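Local atomic coordinates of ribosomal silencing factor RsfS (Chromobacterium violaceum, PDB entry 2ID1), a protein that probably silences ribosomes by binding protein uL14 of the large subunit, preventing the 30S and 50S subunits from associating and so repressing translation. Residues A[19-25]-A[37-43]; A[65-69]-A[80-84]; A[74-78]-A[89-94]. All blocks are in the same frame, centred on the assembly; numbering follows the deposited sequence.

Contact 1: residues A[19-25]-A[37-43]; sequences GKDIIEL and MIVATGD
Ile22 meets Ala40 and Ile38 on one face of an antiparallel strand pair: its CG1 packs against Ala40 CB (3.5 Å), while its CG2 reaches the CG2 of Ile38 at 4.0 Å. The two isoleucines share one rotamer, each with CG2 anti to the backbone N, and these methyls are the branches that meet. Further along this face Glu24 brings only its aliphatic part, CG, against Ile38 CG1. On the reverse face Ile23 and Val39 lie side by side and point the same way, with Ile23 CG1 3.9 Å from Val39 CB; a chi1 of 77° sets that CG1 between the backbone N and the carbonyl carbon, from where it meets both Val39 CB and the carbonyl O of Val39.

The strands form the hairpin 22-26/36-41, whose short segments 22-25 and 37-41 run at 165° to each other, and which supplies an edge of the mixed alpha-beta sheet. Paired backbone bonds join Leu25 with Met37, Ile23 with Val39 and, beyond a beta bulge, Lys20 with Thr41, where Thr41 N gives to Lys20 O over 2.7 Å. The bulge fits one extra residue into the 20-23 side, where Asp21 adopts left-handed backbone angles. At the open end the extended Lys20 chain crosses the Asp43 side chain at about a right angle, and its NZ makes a long, weak salt bridge to OD2 (3.4 Å).

Arg95 of helix 92-98 holds the bulge from the Ile23 face: NH2 bonds to Thr41 OG1 and NH1 to the carbonyl O of Asp21. Helix 3-16 covers the other face, with Leu14 against both Ile22 and Ile38 and Ile11 against Ile38 and Glu24. Selenomethionine Met37 turns its end away from 19-25 to rest on Val86, His88 and Trp104.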
ATOM      1  N   GLY A  19      -5.838  -1.518   9.031  1.00 36.91           N
ATOM      2  CA  GLY A  19      -5.701  -1.875   7.628  1.00 38.37           C
ATOM      3  C   GLY A  19      -5.963  -3.358   7.441  1.00 39.57           C
ATOM      4  O   GLY A  19      -5.525  -4.185   8.243  1.00 40.15           O
ATOM      5  N   LYS A  20      -6.670  -3.702   6.376  1.00 39.82           N
ATOM      6  CA  LYS A  20      -6.993  -5.089   6.103  1.00 40.87           C
ATOM      7  C   LYS A  20      -6.025  -5.769   5.138  1.00 41.62           C
ATOM      8  O   LYS A  20      -5.491  -5.135   4.224  1.00 42.11           O
ATOM      9  CB  LYS A  20      -8.417  -5.188   5.552  1.00 40.85           C
ATOM     10  CG  LYS A  20      -9.470  -5.390   6.612  1.00 41.96           C
ATOM     11  CD  LYS A  20     -10.851  -5.468   5.995  1.00 43.40           C
ATOM     12  CE  LYS A  20     -11.848  -6.081   6.975  1.00 43.11           C
ATOM     13  NZ  LYS A  20     -13.257  -6.026   6.484  1.00 42.45           N
ATOM     14  N   ASP A  21      -5.808  -7.066   5.356  1.00 41.69           N
ATOM     15  CA  ASP A  21      -4.935  -7.881   4.517  1.00 41.66           C
ATOM     16  C   ASP A  21      -3.631  -7.205   4.123  1.00 40.82           C
ATOM     17  O   ASP A  21      -3.292  -7.147   2.931  1.00 40.28           O
ATOM     18  CB  ASP A  21      -5.672  -8.310   3.241  1.00 44.51           C
ATOM     19  CG  ASP A  21      -6.776  -9.320   3.509  1.00 46.45           C
ATOM     20  OD1 ASP A  21      -6.456 -10.419   4.009  1.00 48.18           O
ATOM     21  OD2 ASP A  21      -7.959  -9.021   3.208  1.00 47.27           O
ATOM     22  N   ILE A  22      -2.900  -6.711   5.117  1.00 39.43           N
ATOM     23  CA  ILE A  22      -1.624  -6.044   4.866  1.00 40.19           C
ATOM     24  C   ILE A  22      -0.531  -7.064   4.510  1.00 41.08           C
ATOM     25  O   ILE A  22      -0.331  -8.043   5.227  1.00 41.08           O
ATOM     26  CB  ILE A  22      -1.185  -5.241   6.097  1.00 38.99           C
ATOM     27  CG1 ILE A  22      -2.264  -4.225   6.466  1.00 37.84           C
ATOM     28  CG2 ILE A  22       0.124  -4.533   5.812  1.00 39.51           C
ATOM     29  CD1 ILE A  22      -1.954  -3.421   7.707  1.00 35.16           C
ATOM     30  N   ILE A  23       0.171  -6.833   3.405  1.00 41.67           N
ATOM     31  CA  ILE A  23       1.218  -7.753   2.986  1.00 42.92           C
ATOM     32  C   ILE A  23       2.500  -7.038   2.582  1.00 43.90           C
ATOM     33  O   ILE A  23       2.469  -5.882   2.158  1.00 43.73           O
ATOM     34  CB  ILE A  23       0.772  -8.603   1.800  1.00 42.43           C
ATOM     35  CG1 ILE A  23       0.838  -7.778   0.515  1.00 41.51           C
ATOM     36  CG2 ILE A  23      -0.650  -9.092   2.036  1.00 42.43           C
ATOM     37  CD1 ILE A  23       0.616  -8.591  -0.727  1.00 40.71           C
ATOM     38  N   GLU A  24       3.622  -7.744   2.699  1.00 45.13           N
ATOM     39  CA  GLU A  24       4.921  -7.185   2.362  1.00 46.41           C
ATOM     40  C   GLU A  24       5.648  -8.103   1.386  1.00 46.14           C
ATOM     41  O   GLU A  24       5.894  -9.261   1.701  1.00 46.06           O
ATOM     42  CB  GLU A  24       5.757  -7.015   3.635  1.00 47.13           C
ATOM     43  CG  GLU A  24       6.933  -6.059   3.482  1.00 49.43           C
ATOM     44  CD  GLU A  24       7.905  -6.119   4.649  1.00 51.50           C
ATOM     45  OE1 GLU A  24       7.467  -6.033   5.820  1.00 52.94           O
ATOM     46  OE2 GLU A  24       9.121  -6.250   4.399  1.00 52.16           O
ATOM     47  N   LEU A  25       5.981  -7.593   0.201  1.00 47.03           N
ATOM     48  CA  LEU A  25       6.693  -8.386  -0.806  1.00 48.15           C
ATOM     49  C   LEU A  25       8.119  -7.893  -1.014  1.00 48.54           C
ATOM     50  O   LEU A  25       8.387  -6.695  -0.974  1.00 47.86           O
ATOM     51  CB  LEU A  25       5.960  -8.361  -2.148  1.00 47.47           C
ATOM     52  CG  LEU A  25       4.639  -9.131  -2.211  1.00 47.72           C
ATOM     53  CD1 LEU A  25       4.039  -8.979  -3.599  1.00 48.19           C
ATOM     54  CD2 LEU A  25       4.866 -10.603  -1.884  1.00 47.66           C
HETATM   55  N   MSE A  37       7.797  -3.825  -0.971  1.00 48.20           N
HETATM   56  CA  MSE A  37       6.501  -3.276  -1.352  1.00 47.83           C
HETATM   57  C   MSE A  37       5.455  -3.735  -0.356  1.00 45.88           C
HETATM   58  O   MSE A  37       5.533  -4.840   0.167  1.00 45.99           O
HETATM   59  CB  MSE A  37       6.087  -3.763  -2.733  1.00 51.23           C
HETATM   60  CG  MSE A  37       4.654  -3.399  -3.062  1.00 57.70           C
HETATM   61 SE   MSE A  37       4.124  -3.792  -4.873  1.00 67.26          SE
HETATM   62  CE  MSE A  37       4.929  -2.254  -5.776  1.00 65.30           C
ATOM     63  N   ILE A  38       4.460  -2.898  -0.113  1.00 43.50           N
ATOM     64  CA  ILE A  38       3.409  -3.241   0.833  1.00 40.36           C
ATOM     65  C   ILE A  38       2.048  -2.942   0.221  1.00 39.33           C
ATOM     66  O   ILE A  38       1.855  -1.898  -0.395  1.00 39.70           O
ATOM     67  CB  ILE A  38       3.557  -2.431   2.128  1.00 39.19           C
ATOM     68  CG1 ILE A  38       4.943  -2.658   2.719  1.00 37.09           C
ATOM     69  CG2 ILE A  38       2.474  -2.824   3.112  1.00 37.07           C
ATOM     70  CD1 ILE A  38       5.229  -1.810   3.918  1.00 38.04           C
ATOM     71  N   VAL A  39       1.104  -3.856   0.393  1.00 36.92           N
ATOM     72  CA  VAL A  39      -0.227  -3.661  -0.151  1.00 35.12           C
ATOM     73  C   VAL A  39      -1.257  -3.897   0.943  1.00 35.70           C
ATOM     74  O   VAL A  39      -1.397  -5.021   1.421  1.00 36.90           O
ATOM     75  CB  VAL A  39      -0.517  -4.650  -1.293  1.00 34.37           C
ATOM     76  CG1 VAL A  39      -1.947  -4.481  -1.772  1.00 33.22           C
ATOM     77  CG2 VAL A  39       0.472  -4.452  -2.429  1.00 32.40           C
ATOM     78  N   ALA A  40      -1.970  -2.852   1.354  1.00 34.29           N
ATOM     79  CA  ALA A  40      -2.990  -3.014   2.385  1.00 32.66           C
ATOM     80  C   ALA A  40      -4.335  -2.599   1.819  1.00 31.97           C
ATOM     81  O   ALA A  40      -4.407  -1.821   0.867  1.00 29.20           O
ATOM     82  CB  ALA A  40      -2.640  -2.189   3.622  1.00 32.92           C
ATOM     83  N   THR A  41      -5.402  -3.121   2.412  1.00 33.17           N
ATOM     84  CA  THR A  41      -6.762  -2.830   1.953  1.00 34.90           C
ATOM     85  C   THR A  41      -7.564  -1.886   2.842  1.00 34.94           C
ATOM     86  O   THR A  41      -7.511  -1.976   4.062  1.00 33.79           O
ATOM     87  CB  THR A  41      -7.571  -4.129   1.825  1.00 35.10           C
ATOM     88  OG1 THR A  41      -6.901  -5.023   0.928  1.00 38.15           O
ATOM     89  CG2 THR A  41      -8.967  -3.844   1.291  1.00 35.59           C
ATOM     90  N   GLY A  42      -8.312  -0.988   2.216  1.00 36.19           N
ATOM     91  CA  GLY A  42      -9.147  -0.074   2.970  1.00 40.18           C
ATOM     92  C   GLY A  42     -10.587  -0.283   2.539  1.00 42.29           C
ATOM     93  O   GLY A  42     -10.868  -0.271   1.336  1.00 43.93           O
ATOM     94  N   ASP A  43     -11.498  -0.476   3.490  1.00 42.46           N
ATOM     95  CA  ASP A  43     -12.900  -0.710   3.149  1.00 43.14           C
ATOM     96  C   ASP A  43     -13.661   0.482   2.560  1.00 42.14           C
ATOM     97  O   ASP A  43     -14.772   0.319   2.072  1.00 42.41           O
ATOM     98  CB  ASP A  43     -13.658  -1.240   4.369  1.00 46.09           C
ATOM     99  CG  ASP A  43     -13.095  -2.559   4.887  1.00 49.80           C
ATOM    100  OD1 ASP A  43     -12.885  -3.490   4.071  1.00 50.58           O
ATOM    101  OD2 ASP A  43     -12.873  -2.667   6.118  1.00 51.66           O
TER

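Contact 2: residues A[65-69]-A[80-84]; sequences DIVGS and VDAGD
A classic beta bulge at the outer margin of the sheet joins Val67 and Gly68 to Asp81. The firm bond runs from Asp81 N to Gly68 O, 3.0 Å with 151° at the hydrogen, in a single antiparallel bridge; Val67 N also approaches Asp81 O at 2.9 Å, but its N-H is so badly aligned that the bond is weak. Val67 sets its side chain against the carboxylate of Asp81, the two crossing at a slant: CB and CG1 lie beside OD1, and CG2 reaches on to Gly83 N (3.6 Å).

Asp81 stands with CG anti to the backbone N (chi1 -176°), which directs the carboxylate forward along the chain. There OD2 accepts from Gly83 N (3.2 Å), closing an Asx turn in which the donor lies above the carboxylate plane. This turn leads strand 77-82 into the reversal before strand 85-90, and positive phi at Gly83 helps bend the chain. A water makes only weak bonds, to Gly68 O and Asp81 OD1. Toward helix 45-61, Ile66 CG2 lies 4.4 Å from Val80 CG1, and both side chains rest on that helix, Ile66 on Gln56 and Lys60, Val80 on Val55.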
ATOM      1  N   ASP A  65      11.688  11.219   4.308  1.00 62.53           N
ATOM      2  CA  ASP A  65      11.006  11.977   3.278  1.00 60.77           C
ATOM      3  C   ASP A  65      10.342  11.021   2.297  1.00 59.07           C
ATOM      4  O   ASP A  65      10.845   9.928   2.037  1.00 58.89           O
ATOM      5  CB  ASP A  65      12.016  12.858   2.564  1.00 62.42           C
ATOM      6  CG  ASP A  65      13.122  13.321   3.491  1.00 64.28           C
ATOM      7  OD1 ASP A  65      12.809  13.810   4.601  1.00 63.94           O
ATOM      8  OD2 ASP A  65      14.304  13.193   3.112  1.00 65.45           O
ATOM      9  N   ILE A  66       9.199  11.436   1.767  1.00 57.28           N
ATOM     10  CA  ILE A  66       8.449  10.628   0.814  1.00 56.26           C
ATOM     11  C   ILE A  66       8.521  11.220  -0.590  1.00 54.86           C
ATOM     12  O   ILE A  66       8.187  12.387  -0.801  1.00 54.99           O
ATOM     13  CB  ILE A  66       6.962  10.529   1.209  1.00 56.91           C
ATOM     14  CG1 ILE A  66       6.402  11.938   1.444  1.00 58.29           C
ATOM     15  CG2 ILE A  66       6.811   9.626   2.427  1.00 56.64           C
ATOM     16  CD1 ILE A  66       4.890  12.034   1.629  1.00 58.75           C
ATOM     17  N   VAL A  67       8.945  10.404  -1.549  1.00 52.35           N
ATOM     18  CA  VAL A  67       9.059  10.834  -2.933  1.00 49.89           C
ATOM     19  C   VAL A  67       7.770  11.469  -3.440  1.00 47.91           C
ATOM     20  O   VAL A  67       7.787  12.301  -4.347  1.00 46.88           O
ATOM     21  CB  VAL A  67       9.421   9.646  -3.844  1.00 50.74           C
ATOM     22  CG1 VAL A  67       9.487  10.097  -5.295  1.00 50.64           C
ATOM     23  CG2 VAL A  67      10.750   9.047  -3.408  1.00 49.82           C
ATOM     24  N   GLY A  68       6.648  11.070  -2.855  1.00 46.40           N
ATOM     25  CA  GLY A  68       5.377  11.628  -3.271  1.00 45.50           C
ATOM     26  C   GLY A  68       4.251  10.613  -3.306  1.00 43.76           C
ATOM     27  O   GLY A  68       4.494   9.415  -3.366  1.00 44.01           O
ATOM     28  N   SER A  69       3.017  11.097  -3.263  1.00 42.80           N
ATOM     29  CA  SER A  69       1.855  10.232  -3.297  1.00 42.33           C
ATOM     30  C   SER A  69       1.124  10.412  -4.616  1.00 41.95           C
ATOM     31  O   SER A  69       1.435  11.317  -5.391  1.00 40.73           O
ATOM     32  CB  SER A  69       0.897  10.555  -2.146  1.00 42.84           C
ATOM     33  OG  SER A  69      -0.289  11.174  -2.626  1.00 41.37           O
ATOM     34  N   VAL A  80       1.865   5.416  -2.008  1.00 28.54           N
ATOM     35  CA  VAL A  80       2.805   6.253  -1.278  1.00 29.24           C
ATOM     36  C   VAL A  80       4.229   5.811  -1.575  1.00 31.72           C
ATOM     37  O   VAL A  80       4.695   4.821  -1.029  1.00 33.35           O
ATOM     38  CB  VAL A  80       2.575   6.158   0.223  1.00 27.63           C
ATOM     39  CG1 VAL A  80       3.729   6.829   0.952  1.00 27.13           C
ATOM     40  CG2 VAL A  80       1.258   6.822   0.595  1.00 25.75           C
ATOM     41  N   ASP A  81       4.914   6.556  -2.435  1.00 33.88           N
ATOM     42  CA  ASP A  81       6.282   6.241  -2.831  1.00 36.22           C
ATOM     43  C   ASP A  81       7.323   6.687  -1.805  1.00 38.04           C
ATOM     44  O   ASP A  81       7.550   7.887  -1.620  1.00 38.66           O
ATOM     45  CB  ASP A  81       6.576   6.907  -4.171  1.00 37.57           C
ATOM     46  CG  ASP A  81       7.940   6.560  -4.705  1.00 39.78           C
ATOM     47  OD1 ASP A  81       8.370   7.194  -5.702  1.00 41.47           O
ATOM     48  OD2 ASP A  81       8.582   5.650  -4.135  1.00 39.72           O
ATOM     49  N   ALA A  82       7.976   5.725  -1.155  1.00 39.33           N
ATOM     50  CA  ALA A  82       8.990   6.058  -0.152  1.00 41.56           C
ATOM     51  C   ALA A  82      10.407   5.623  -0.525  1.00 42.46           C
ATOM     52  O   ALA A  82      11.139   5.091   0.317  1.00 42.42           O
ATOM     53  CB  ALA A  82       8.606   5.463   1.200  1.00 41.91           C
ATOM     54  N   GLY A  83      10.785   5.850  -1.783  1.00 42.98           N
ATOM     55  CA  GLY A  83      12.121   5.487  -2.229  1.00 44.57           C
ATOM     56  C   GLY A  83      12.387   4.012  -2.503  1.00 45.44           C
ATOM     57  O   GLY A  83      12.044   3.507  -3.572  1.00 46.31           O
ATOM     58  N   ASP A  84      13.016   3.322  -1.551  1.00 45.49           N
ATOM     59  CA  ASP A  84      13.321   1.907  -1.717  1.00 44.70           C
ATOM     60  C   ASP A  84      12.159   1.071  -1.240  1.00 43.23           C
ATOM     61  O   ASP A  84      12.152  -0.148  -1.406  1.00 43.46           O
ATOM     62  CB  ASP A  84      14.576   1.537  -0.942  1.00 47.84           C
ATOM     63  CG  ASP A  84      15.645   2.605  -1.043  1.00 52.05           C
ATOM     64  OD1 ASP A  84      15.610   3.552  -0.216  1.00 54.04           O
ATOM     65  OD2 ASP A  84      16.502   2.516  -1.958  1.00 52.78           O
TER
HETATM   66  O   HOH W   1       5.639   9.176  -6.503  1.00 24.67           O

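Contact 3: residues A[74-78]-A[89-94]; sequences SGEWV and VMLPAV
Val89 and Val78 pair across the antiparallel hairpin of strands 77-82 and 85-90, near the point where the second strand gives way to helix 92-98. Val89 N donates to Val78 O almost straight, at 2.9 Å and 172° at the hydrogen, and Val89 O takes Val78 N in return. Both valine side chains face helix 45-61, where each touches Val48.

Met90, a selenomethionine, lies on the other face opposite Trp77. Its CG sits between the backbone N and the carbonyl carbon (chi1 41°), and the chain carries SE over the indole. SE stands above the face of the five-membered ring, 4.5 Å from its centroid and 7° off the normal, a Met-aromatic contact. Ile100 touches both residues, and Tyr98 and His88 also meet the Trp77 ring.

Leu91 extends the ladder past the last strand pair, its N bonding to Glu76 O at 2.9 Å. It occupies the N-cap position of the helix. The end of its side chain comes nearer to segment 74-78, with CD1 3.6 Å from Glu76 CA and also against Glu76 CB; the carboxylate end of Glu76 leads away from this contact.

Pro92 begins the helix and rests on Thr41 and Phe111. Two residues on, Val94 points toward segment 74-78: CG2 packs by Glu76 O, already the acceptor for Leu91 N, and CG1 lies 4.0 Å from Trp77 CB.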
ATOM      1  N   SER A  74      -9.251  10.367  -5.139  1.00 39.49           N
ATOM      2  CA  SER A  74     -10.398   9.460  -5.239  1.00 38.84           C
ATOM      3  C   SER A  74     -10.442   8.434  -4.106  1.00 37.93           C
ATOM      4  O   SER A  74     -11.518   7.979  -3.712  1.00 38.06           O
ATOM      5  CB  SER A  74     -10.346   8.708  -6.557  1.00 40.44           C
ATOM      6  OG  SER A  74      -9.344   7.697  -6.486  1.00 42.97           O
ATOM      7  N   GLY A  75      -9.267   8.052  -3.608  1.00 35.92           N
ATOM      8  CA  GLY A  75      -9.200   7.090  -2.520  1.00 33.90           C
ATOM      9  C   GLY A  75      -9.539   5.673  -2.944  1.00 32.05           C
ATOM     10  O   GLY A  75     -10.122   4.896  -2.187  1.00 30.69           O
ATOM     11  N   GLU A  76      -9.161   5.326  -4.164  1.00 31.49           N
ATOM     12  CA  GLU A  76      -9.453   4.001  -4.668  1.00 30.59           C
ATOM     13  C   GLU A  76      -8.178   3.177  -4.717  1.00 28.67           C
ATOM     14  O   GLU A  76      -8.165   1.993  -4.367  1.00 30.19           O
ATOM     15  CB  GLU A  76     -10.088   4.127  -6.047  1.00 31.43           C
ATOM     16  CG  GLU A  76     -11.170   5.198  -6.078  1.00 32.77           C
ATOM     17  CD  GLU A  76     -11.902   5.237  -7.387  1.00 34.24           C
ATOM     18  OE1 GLU A  76     -11.225   5.375  -8.430  1.00 36.60           O
ATOM     19  OE2 GLU A  76     -13.150   5.136  -7.381  1.00 34.89           O
ATOM     20  N   TRP A  77      -7.103   3.829  -5.126  1.00 26.20           N
ATOM     21  CA  TRP A  77      -5.804   3.198  -5.229  1.00 24.89           C
ATOM     22  C   TRP A  77      -4.778   4.284  -4.997  1.00 24.60           C
ATOM     23  O   TRP A  77      -4.425   5.017  -5.919  1.00 24.22           O
ATOM     24  CB  TRP A  77      -5.622   2.581  -6.619  1.00 23.13           C
ATOM     25  CG  TRP A  77      -4.261   2.049  -6.883  1.00 23.62           C
ATOM     26  CD1 TRP A  77      -3.175   2.101  -6.055  1.00 23.56           C
ATOM     27  CD2 TRP A  77      -3.817   1.413  -8.080  1.00 24.59           C
ATOM     28  NE1 TRP A  77      -2.076   1.539  -6.662  1.00 22.25           N
ATOM     29  CE2 TRP A  77      -2.437   1.102  -7.908  1.00 23.69           C
ATOM     30  CE3 TRP A  77      -4.444   1.066  -9.287  1.00 25.08           C
ATOM     31  CZ2 TRP A  77      -1.675   0.470  -8.889  1.00 24.33           C
ATOM     32  CZ3 TRP A  77      -3.686   0.434 -10.275  1.00 26.89           C
ATOM     33  CH2 TRP A  77      -2.310   0.140 -10.065  1.00 26.64           C
ATOM     34  N   VAL A  78      -4.323   4.388  -3.753  1.00 24.70           N
ATOM     35  CA  VAL A  78      -3.327   5.380  -3.362  1.00 26.15           C
ATOM     36  C   VAL A  78      -1.958   4.715  -3.270  1.00 26.51           C
ATOM     37  O   VAL A  78      -1.815   3.644  -2.679  1.00 26.34           O
ATOM     38  CB  VAL A  78      -3.665   6.002  -1.984  1.00 26.80           C
ATOM     39  CG1 VAL A  78      -2.616   7.056  -1.605  1.00 26.45           C
ATOM     40  CG2 VAL A  78      -5.059   6.615  -2.017  1.00 25.92           C
ATOM     41  N   VAL A  89      -2.208   1.329  -0.944  1.00 28.33           N
ATOM     42  CA  VAL A  89      -3.437   1.242  -0.166  1.00 28.02           C
ATOM     43  C   VAL A  89      -4.540   1.294  -1.206  1.00 29.39           C
ATOM     44  O   VAL A  89      -4.623   2.253  -1.973  1.00 29.38           O
ATOM     45  CB  VAL A  89      -3.570   2.419   0.783  1.00 26.36           C
ATOM     46  CG1 VAL A  89      -4.797   2.250   1.640  1.00 24.87           C
ATOM     47  CG2 VAL A  89      -2.331   2.525   1.637  1.00 25.97           C
HETATM   48  N   MSE A  90      -5.373   0.259  -1.257  1.00 31.11           N
HETATM   49  CA  MSE A  90      -6.434   0.232  -2.253  1.00 32.87           C
HETATM   50  C   MSE A  90      -7.721  -0.464  -1.811  1.00 32.22           C
HETATM   51  O   MSE A  90      -7.717  -1.275  -0.887  1.00 33.85           O
HETATM   52  CB  MSE A  90      -5.889  -0.397  -3.527  1.00 35.23           C
HETATM   53  CG  MSE A  90      -4.996  -1.610  -3.293  1.00 41.90           C
HETATM   54 SE   MSE A  90      -4.055  -2.239  -4.915  1.00 51.92          SE
HETATM   55  CE  MSE A  90      -2.302  -2.544  -4.130  1.00 50.51           C
ATOM     56  N   LEU A  91      -8.834  -0.112  -2.449  1.00 29.31           N
ATOM     57  CA  LEU A  91     -10.126  -0.722  -2.131  1.00 27.27           C
ATOM     58  C   LEU A  91     -10.116  -2.188  -2.523  1.00 27.53           C
ATOM     59  O   LEU A  91      -9.501  -2.568  -3.520  1.00 28.16           O
ATOM     60  CB  LEU A  91     -11.227  -0.036  -2.902  1.00 25.97           C
ATOM     61  CG  LEU A  91     -11.618   1.347  -2.415  1.00 24.96           C
ATOM     62  CD1 LEU A  91     -12.294   2.097  -3.539  1.00 24.96           C
ATOM     63  CD2 LEU A  91     -12.529   1.213  -1.219  1.00 22.51           C
ATOM     64  N   PRO A  92     -10.844  -3.026  -1.775  1.00 27.54           N
ATOM     65  CA  PRO A  92     -10.912  -4.470  -2.041  1.00 28.36           C
ATOM     66  C   PRO A  92     -11.162  -4.825  -3.512  1.00 29.38           C
ATOM     67  O   PRO A  92     -10.435  -5.646  -4.094  1.00 28.39           O
ATOM     68  CB  PRO A  92     -12.042  -4.936  -1.123  1.00 27.28           C
ATOM     69  CG  PRO A  92     -12.917  -3.720  -1.022  1.00 26.67           C
ATOM     70  CD  PRO A  92     -11.914  -2.620  -0.850  1.00 27.32           C
ATOM     71  N   ALA A  93     -12.189  -4.207  -4.107  1.00 29.84           N
ATOM     72  CA  ALA A  93     -12.532  -4.436  -5.519  1.00 29.29           C
ATOM     73  C   ALA A  93     -11.394  -3.981  -6.433  1.00 29.76           C
ATOM     74  O   ALA A  93     -11.166  -4.569  -7.489  1.00 30.10           O
ATOM     75  CB  ALA A  93     -13.817  -3.693  -5.879  1.00 28.13           C
ATOM     76  N   VAL A  94     -10.688  -2.931  -6.025  1.00 29.97           N
ATOM     77  CA  VAL A  94      -9.583  -2.428  -6.813  1.00 29.33           C
ATOM     78  C   VAL A  94      -8.394  -3.367  -6.709  1.00 30.63           C
ATOM     79  O   VAL A  94      -7.826  -3.774  -7.725  1.00 32.59           O
ATOM     80  CB  VAL A  94      -9.163  -1.025  -6.367  1.00 28.75           C
ATOM     81  CG1 VAL A  94      -7.984  -0.538  -7.209  1.00 28.27           C
ATOM     82  CG2 VAL A  94     -10.337  -0.078  -6.517  1.00 28.04           C
TER

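All three contacts belong to one mixed sheet with strand order 22-26, 36-41, 85-90, 77-82. Contact 1 joins the first two strands and closes before the others open along the chain; contacts 2 and 3 alternate their segments and use opposite ends of strand 77-82, their centres about 18 Å apart. Contact 1 lies about 11 Å from contact 3, centre to centre, and touches it through the parallel pairing of 36-41 with 85-90, where Ala40 and Gly42 probably bond to Met90. Contact 2 is about 16 Å from contact 1, centre to centre, and does not touch it. Together they tie both hairpins and the 65-69 loop into the single alpha-beta domain of the RsfS family.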